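Long-range contact in amine Dehydrogenase (Pseudomonas putida, PDB 1JMX), which probably oxidises amines and passes the electrons through two c-type hemes in its alpha subunit: residues A[64-76]-A[163-175]. Sequence-based numbering, arbitrary orientation.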
ATOM      1  N   LEU A  64     -10.273  21.693 -15.542  1.00 13.98           N
ATOM      2  CA  LEU A  64      -8.848  21.387 -15.572  1.00 13.57           C
ATOM      3  C   LEU A  64      -8.490  20.187 -16.450  1.00 13.09           C
ATOM      4  O   LEU A  64      -7.454  20.184 -17.099  1.00 12.69           O
ATOM      5  CB  LEU A  64      -8.338  21.206 -14.147  1.00 12.40           C
ATOM      6  CG  LEU A  64      -8.500  22.479 -13.316  1.00 11.61           C
ATOM      7  CD1 LEU A  64      -8.349  22.173 -11.844  1.00 11.72           C
ATOM      8  CD2 LEU A  64      -7.496  23.523 -13.783  1.00 10.53           C
ATOM      9  N   ALA A  65      -9.379  19.202 -16.511  1.00 13.35           N
ATOM     10  CA  ALA A  65      -9.156  18.007 -17.315  1.00 13.77           C
ATOM     11  C   ALA A  65      -9.149  18.325 -18.813  1.00 14.98           C
ATOM     12  O   ALA A  65      -8.439  17.691 -19.584  1.00 15.45           O
ATOM     13  CB  ALA A  65     -10.210  16.956 -16.991  1.00 12.91           C
ATOM     14  N   ASP A  66      -9.949  19.305 -19.216  1.00 16.21           N
ATOM     15  CA  ASP A  66     -10.022  19.722 -20.611  1.00 17.37           C
ATOM     16  C   ASP A  66      -8.852  20.629 -20.959  1.00 18.11           C
ATOM     17  O   ASP A  66      -8.192  20.427 -21.969  1.00 20.42           O
ATOM     18  CB  ASP A  66     -11.328  20.469 -20.886  1.00 16.48           C
ATOM     19  CG  ASP A  66     -12.528  19.551 -21.004  1.00 18.88           C
ATOM     20  OD1 ASP A  66     -12.524  18.417 -20.476  1.00 19.74           O
ATOM     21  OD2 ASP A  66     -13.506  19.984 -21.632  1.00 22.47           O
ATOM     22  N   LYS A  67      -8.600  21.630 -20.116  1.00 19.70           N
ATOM     23  CA  LYS A  67      -7.505  22.584 -20.328  1.00 20.79           C
ATOM     24  C   LYS A  67      -6.120  21.941 -20.248  1.00 21.25           C
ATOM     25  O   LYS A  67      -5.257  22.168 -21.106  1.00 20.96           O
ATOM     26  CB  LYS A  67      -7.586  23.718 -19.297  1.00 22.28           C
ATOM     27  CG  LYS A  67      -7.958  25.075 -19.876  1.00 25.40           C
ATOM     28  CD  LYS A  67      -9.291  25.004 -20.638  1.00 29.41           C
ATOM     29  CE  LYS A  67     -10.420  24.414 -19.775  1.00 29.99           C
ATOM     30  NZ  LYS A  67     -11.700  24.081 -20.502  1.00 29.19           N
ATOM     31  N   GLN A  68      -5.912  21.151 -19.199  1.00 21.44           N
ATOM     32  CA  GLN A  68      -4.635  20.490 -18.972  1.00 19.76           C
ATOM     33  C   GLN A  68      -4.763  18.981 -18.822  1.00 17.97           C
ATOM     34  O   GLN A  68      -4.640  18.429 -17.730  1.00 17.12           O
ATOM     35  CB  GLN A  68      -3.965  21.103 -17.748  1.00 19.92           C
ATOM     36  CG  GLN A  68      -3.581  22.562 -17.939  1.00 21.65           C
ATOM     37  CD  GLN A  68      -3.726  23.360 -16.668  1.00 22.07           C
ATOM     38  OE1 GLN A  68      -4.209  24.492 -16.686  1.00 24.44           O
ATOM     39  NE2 GLN A  68      -3.329  22.772 -15.552  1.00 21.43           N
ATOM     40  N   GLY A  69      -5.013  18.321 -19.942  1.00 17.64           N
ATOM     41  CA  GLY A  69      -5.143  16.880 -19.939  1.00 16.31           C
ATOM     42  C   GLY A  69      -3.997  16.244 -20.696  1.00 14.84           C
ATOM     43  O   GLY A  69      -3.010  16.903 -21.024  1.00 13.74           O
ATOM     44  N   LEU A  70      -4.118  14.951 -20.955  1.00 14.31           N
ATOM     45  CA  LEU A  70      -3.086  14.229 -21.681  1.00 14.28           C
ATOM     46  C   LEU A  70      -3.622  13.820 -23.046  1.00 13.95           C
ATOM     47  O   LEU A  70      -4.812  13.575 -23.207  1.00 14.40           O
ATOM     48  CB  LEU A  70      -2.679  12.961 -20.923  1.00 13.03           C
ATOM     49  CG  LEU A  70      -2.223  13.015 -19.468  1.00 14.53           C
ATOM     50  CD1 LEU A  70      -1.765  11.631 -19.048  1.00 14.44           C
ATOM     51  CD2 LEU A  70      -1.095  14.001 -19.303  1.00 15.15           C
ATOM     52  N   ALA A  71      -2.745  13.781 -24.038  1.00 13.66           N
ATOM     53  CA  ALA A  71      -3.145  13.327 -25.356  1.00 13.71           C
ATOM     54  C   ALA A  71      -3.378  11.813 -25.209  1.00 14.20           C
ATOM     55  O   ALA A  71      -2.882  11.190 -24.268  1.00 13.96           O
ATOM     56  CB  ALA A  71      -2.041  13.606 -26.361  1.00 13.09           C
ATOM     57  N   PRO A  72      -4.174  11.212 -26.107  1.00 14.00           N
ATOM     58  CA  PRO A  72      -4.427   9.775 -26.013  1.00 13.74           C
ATOM     59  C   PRO A  72      -3.146   8.944 -25.933  1.00 13.93           C
ATOM     60  O   PRO A  72      -3.012   8.096 -25.060  1.00 14.41           O
ATOM     61  CB  PRO A  72      -5.216   9.494 -27.288  1.00 14.27           C
ATOM     62  CG  PRO A  72      -5.991  10.755 -27.462  1.00 13.28           C
ATOM     63  CD  PRO A  72      -4.945  11.803 -27.213  1.00 13.56           C
ATOM     64  N   SER A  73      -2.188   9.242 -26.804  1.00 14.26           N
ATOM     65  CA  SER A  73      -0.927   8.517 -26.837  1.00 14.32           C
ATOM     66  C   SER A  73      -0.071   8.687 -25.584  1.00 14.69           C
ATOM     67  O   SER A  73       0.880   7.943 -25.380  1.00 15.84           O
ATOM     68  CB  SER A  73      -0.128   8.894 -28.083  1.00 14.38           C
ATOM     69  OG  SER A  73       0.222  10.260 -28.075  1.00 19.42           O
ATOM     70  N   GLU A  74      -0.395   9.671 -24.751  1.00 14.79           N
ATOM     71  CA  GLU A  74       0.355   9.881 -23.519  1.00 14.55           C
ATOM     72  C   GLU A  74      -0.171   8.981 -22.404  1.00 15.06           C
ATOM     73  O   GLU A  74       0.400   8.935 -21.318  1.00 15.73           O
ATOM     74  CB  GLU A  74       0.322  11.352 -23.101  1.00 14.69           C
ATOM     75  CG  GLU A  74       1.022  12.292 -24.083  1.00 14.07           C
ATOM     76  CD  GLU A  74       0.979  13.741 -23.638  1.00 13.69           C
ATOM     77  OE1 GLU A  74      -0.079  14.203 -23.173  1.00 13.96           O
ATOM     78  OE2 GLU A  74       2.010  14.421 -23.746  1.00 14.48           O
ATOM     79  N   THR A  75      -1.284   8.295 -22.670  1.00 15.11           N
ATOM     80  CA  THR A  75      -1.867   7.358 -21.708  1.00 17.27           C
ATOM     81  C   THR A  75      -1.601   5.905 -22.138  1.00 17.34           C
ATOM     82  O   THR A  75      -1.892   4.974 -21.394  1.00 17.14           O
ATOM     83  CB  THR A  75      -3.400   7.539 -21.537  1.00 17.12           C
ATOM     84  OG1 THR A  75      -4.069   7.252 -22.774  1.00 17.72           O
ATOM     85  CG2 THR A  75      -3.730   8.947 -21.079  1.00 17.16           C
ATOM     86  N   ASP A  76      -1.068   5.728 -23.347  1.00 19.20           N
ATOM     87  CA  ASP A  76      -0.759   4.402 -23.887  1.00 20.36           C
ATOM     88  C   ASP A  76       0.053   3.525 -22.943  1.00 19.19           C
ATOM     89  O   ASP A  76       1.169   3.876 -22.554  1.00 18.83           O
ATOM     90  CB  ASP A  76       0.009   4.519 -25.207  1.00 24.72           C
ATOM     91  CG  ASP A  76      -0.887   4.843 -26.393  1.00 28.62           C
ATOM     92  OD1 ASP A  76      -2.124   4.973 -26.219  1.00 32.29           O
ATOM     93  OD2 ASP A  76      -0.340   4.962 -27.513  1.00 32.04           O
ATOM     94  N   GLU A 163       5.389  19.925 -22.011  1.00 23.06           N
ATOM     95  CA  GLU A 163       5.150  20.122 -23.434  1.00 25.02           C
ATOM     96  C   GLU A 163       5.619  18.959 -24.292  1.00 22.94           C
ATOM     97  O   GLU A 163       6.671  18.367 -24.056  1.00 22.85           O
ATOM     98  CB  GLU A 163       5.762  21.438 -23.931  1.00 27.70           C
ATOM     99  CG  GLU A 163       4.699  22.454 -24.440  1.00 34.76           C
ATOM    100  CD  GLU A 163       3.948  22.004 -25.718  1.00 37.48           C
ATOM    101  OE1 GLU A 163       4.292  22.520 -26.814  1.00 39.06           O
ATOM    102  OE2 GLU A 163       2.997  21.174 -25.628  1.00 36.65           O
ATOM    103  N   SER A 164       4.797  18.633 -25.279  1.00 22.33           N
ATOM    104  CA  SER A 164       5.077  17.556 -26.213  1.00 22.04           C
ATOM    105  C   SER A 164       4.273  17.827 -27.478  1.00 20.83           C
ATOM    106  O   SER A 164       3.276  18.554 -27.447  1.00 19.12           O
ATOM    107  CB  SER A 164       4.677  16.201 -25.605  1.00 21.82           C
ATOM    108  OG  SER A 164       3.271  16.098 -25.448  1.00 22.31           O
ATOM    109  N   ALA A 165       4.718  17.252 -28.588  1.00 20.97           N
ATOM    110  CA  ALA A 165       4.033  17.427 -29.860  1.00 22.48           C
ATOM    111  C   ALA A 165       2.637  16.817 -29.784  1.00 22.94           C
ATOM    112  O   ALA A 165       1.673  17.379 -30.300  1.00 23.93           O
ATOM    113  CB  ALA A 165       4.841  16.774 -30.975  1.00 23.68           C
ATOM    114  N   ALA A 166       2.541  15.686 -29.087  1.00 23.32           N
ATOM    115  CA  ALA A 166       1.288  14.959 -28.908  1.00 22.73           C
ATOM    116  C   ALA A 166       0.178  15.814 -28.308  1.00 22.61           C
ATOM    117  O   ALA A 166      -0.959  15.803 -28.785  1.00 23.38           O
ATOM    118  CB  ALA A 166       1.534  13.736 -28.033  1.00 22.79           C
ATOM    119  N   TRP A 167       0.509  16.537 -27.244  1.00 22.18           N
ATOM    120  CA  TRP A 167      -0.454  17.398 -26.578  1.00 21.12           C
ATOM    121  C   TRP A 167      -0.838  18.589 -27.445  1.00 20.98           C
ATOM    122  O   TRP A 167      -1.997  19.003 -27.466  1.00 21.22           O
ATOM    123  CB  TRP A 167       0.117  17.894 -25.246  1.00 19.76           C
ATOM    124  CG  TRP A 167      -0.792  18.834 -24.528  1.00 17.75           C
ATOM    125  CD1 TRP A 167      -0.461  20.040 -23.991  1.00 17.96           C
ATOM    126  CD2 TRP A 167      -2.193  18.651 -24.278  1.00 18.19           C
ATOM    127  NE1 TRP A 167      -1.565  20.623 -23.420  1.00 17.14           N
ATOM    128  CE2 TRP A 167      -2.643  19.794 -23.581  1.00 17.25           C
ATOM    129  CE3 TRP A 167      -3.112  17.631 -24.577  1.00 17.49           C
ATOM    130  CZ2 TRP A 167      -3.974  19.951 -23.175  1.00 16.61           C
ATOM    131  CZ3 TRP A 167      -4.436  17.786 -24.175  1.00 18.27           C
ATOM    132  CH2 TRP A 167      -4.853  18.942 -23.480  1.00 18.42           C
ATOM    133  N   ALA A 168       0.148  19.152 -28.135  1.00 22.26           N
ATOM    134  CA  ALA A 168      -0.069  20.306 -29.004  1.00 24.80           C
ATOM    135  C   ALA A 168      -0.998  19.938 -30.157  1.00 25.76           C
ATOM    136  O   ALA A 168      -1.954  20.664 -30.459  1.00 26.27           O
ATOM    137  CB  ALA A 168       1.274  20.814 -29.546  1.00 23.78           C
ATOM    138  N   GLU A 169      -0.719  18.792 -30.778  1.00 27.38           N
ATOM    139  CA  GLU A 169      -1.503  18.291 -31.901  1.00 28.64           C
ATOM    140  C   GLU A 169      -2.850  17.746 -31.482  1.00 27.83           C
ATOM    141  O   GLU A 169      -3.753  17.601 -32.310  1.00 29.02           O
ATOM    142  CB  GLU A 169      -0.709  17.247 -32.673  1.00 31.93           C
ATOM    143  CG  GLU A 169       0.343  17.885 -33.566  1.00 38.55           C
ATOM    144  CD  GLU A 169       1.289  16.884 -34.203  1.00 42.23           C
ATOM    145  OE1 GLU A 169       2.525  17.059 -34.046  1.00 44.27           O
ATOM    146  OE2 GLU A 169       0.802  15.942 -34.879  1.00 46.08           O
ATOM    147  N   TRP A 170      -2.981  17.419 -30.202  1.00 25.49           N
ATOM    148  CA  TRP A 170      -4.243  16.931 -29.696  1.00 24.09           C
ATOM    149  C   TRP A 170      -5.185  18.114 -29.441  1.00 25.49           C
ATOM    150  O   TRP A 170      -6.379  18.026 -29.711  1.00 24.59           O
ATOM    151  CB  TRP A 170      -4.060  16.117 -28.419  1.00 21.65           C
ATOM    152  CG  TRP A 170      -5.366  15.651 -27.911  1.00 18.02           C
ATOM    153  CD1 TRP A 170      -5.999  16.065 -26.784  1.00 17.29           C
ATOM    154  CD2 TRP A 170      -6.257  14.745 -28.567  1.00 17.81           C
ATOM    155  NE1 TRP A 170      -7.233  15.479 -26.697  1.00 17.80           N
ATOM    156  CE2 TRP A 170      -7.419  14.663 -27.779  1.00 16.59           C
ATOM    157  CE3 TRP A 170      -6.186  13.995 -29.750  1.00 18.26           C
ATOM    158  CZ2 TRP A 170      -8.509  13.862 -28.130  1.00 17.98           C
ATOM    159  CZ3 TRP A 170      -7.268  13.197 -30.102  1.00 17.87           C
ATOM    160  CH2 TRP A 170      -8.416  13.138 -29.293  1.00 16.82           C
ATOM    161  N   GLN A 171      -4.640  19.215 -28.923  1.00 27.31           N
ATOM    162  CA  GLN A 171      -5.430  20.409 -28.645  1.00 29.31           C
ATOM    163  C   GLN A 171      -6.092  20.966 -29.907  1.00 30.47           C
ATOM    164  O   GLN A 171      -7.116  21.646 -29.830  1.00 30.91           O
ATOM    165  CB  GLN A 171      -4.557  21.500 -28.020  1.00 30.74           C
ATOM    166  CG  GLN A 171      -4.101  21.202 -26.611  1.00 32.37           C
ATOM    167  CD  GLN A 171      -3.357  22.369 -25.985  1.00 34.05           C
ATOM    168  OE1 GLN A 171      -3.964  23.233 -25.333  1.00 34.32           O
ATOM    169  NE2 GLN A 171      -2.036  22.409 -26.186  1.00 33.98           N
ATOM    170  N   LYS A 172      -5.481  20.712 -31.061  1.00 31.70           N
ATOM    171  CA  LYS A 172      -6.024  21.181 -32.330  1.00 34.05           C
ATOM    172  C   LYS A 172      -6.946  20.152 -32.985  1.00 34.02           C
ATOM    173  O   LYS A 172      -7.996  20.515 -33.525  1.00 35.95           O
ATOM    174  CB  LYS A 172      -4.897  21.563 -33.297  1.00 36.03           C
ATOM    175  CG  LYS A 172      -4.117  22.826 -32.906  1.00 38.80           C
ATOM    176  CD  LYS A 172      -4.788  24.137 -33.361  1.00 42.23           C
ATOM    177  CE  LYS A 172      -6.110  24.442 -32.638  1.00 43.56           C
ATOM    178  NZ  LYS A 172      -7.331  24.167 -33.486  1.00 44.22           N
ATOM    179  N   ALA A 173      -6.574  18.876 -32.902  1.00 32.99           N
ATOM    180  CA  ALA A 173      -7.359  17.804 -33.505  1.00 31.16           C
ATOM    181  C   ALA A 173      -8.419  17.188 -32.602  1.00 31.08           C
ATOM    182  O   ALA A 173      -9.077  16.237 -33.004  1.00 32.52           O
ATOM    183  CB  ALA A 173      -6.429  16.713 -34.042  1.00 31.00           C
ATOM    184  N   ARG A 174      -8.602  17.730 -31.402  1.00 30.82           N
ATOM    185  CA  ARG A 174      -9.585  17.217 -30.438  1.00 30.77           C
ATOM    186  C   ARG A 174     -11.033  17.340 -30.918  1.00 31.76           C
ATOM    187  O   ARG A 174     -11.544  18.452 -31.091  1.00 32.93           O
ATOM    188  CB  ARG A 174      -9.439  17.971 -29.118  1.00 29.50           C
ATOM    189  CG  ARG A 174     -10.406  17.554 -28.038  1.00 30.83           C
ATOM    190  CD  ARG A 174     -10.386  18.556 -26.897  1.00 32.06           C
ATOM    191  NE  ARG A 174      -9.015  18.931 -26.571  1.00 33.12           N
ATOM    192  CZ  ARG A 174      -8.667  19.765 -25.597  1.00 34.27           C
ATOM    193  NH1 ARG A 174      -9.586  20.338 -24.826  1.00 34.08           N
ATOM    194  NH2 ARG A 174      -7.381  19.992 -25.374  1.00 35.51           N
ATOM    195  N   PRO A 175     -11.737  16.201 -31.080  1.00 31.50           N
ATOM    196  CA  PRO A 175     -13.136  16.206 -31.537  1.00 31.25           C
ATOM    197  C   PRO A 175     -14.123  16.707 -30.481  1.00 31.09           C
ATOM    198  O   PRO A 175     -13.824  16.711 -29.284  1.00 30.91           O
ATOM    199  CB  PRO A 175     -13.388  14.733 -31.856  1.00 30.74           C
ATOM    200  CG  PRO A 175     -12.563  14.038 -30.809  1.00 31.46           C
ATOM    201  CD  PRO A 175     -11.264  14.820 -30.862  1.00 30.73           C
TER
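Trp167 and Trp170, on one side of the short helix 165-173, pack against the loop that leaves helix 54-67 in the cytochrome c-like heme-binding region. Aromatic packing dominates. Gly69 O sits 3.4 Å above one face of the Trp167 indole, whose edge meets Lys67 O in plane, 3.3 Å from CZ2; Arg31 adds a cation-pi contact. Pro72 CD lies over a face of Trp170 in a CH-pi contact, 3.6 Å from the centroid of the six-membered ring, while Trp170 NE1 hydrogen-bonds to Asn234 O, in a loop between two strands of the eight-stranded barrel. With an alanine at Trp170, Pro72 CD would probably lose its aromatic partner and Asn234 O its indole donor. Ala71 CB rests on the helix backbone at Ala166 O, 3.4 Å away, and on Trp170 CB. Polar bonds close both ends. Arg174 NH1 makes a weak bond to Asp66 O, the arginine chain bending at chi3 (-44°) to bring its guanidinium there. At the other end Ser164, the N-cap, accepts weakly from Trp167 N. Glu74, extended beyond CG, takes Ala71 N on OE1, which also pairs with Arg31, and its OE2 receives Ser164 OG at 2.7 Å from above the carboxylate plane.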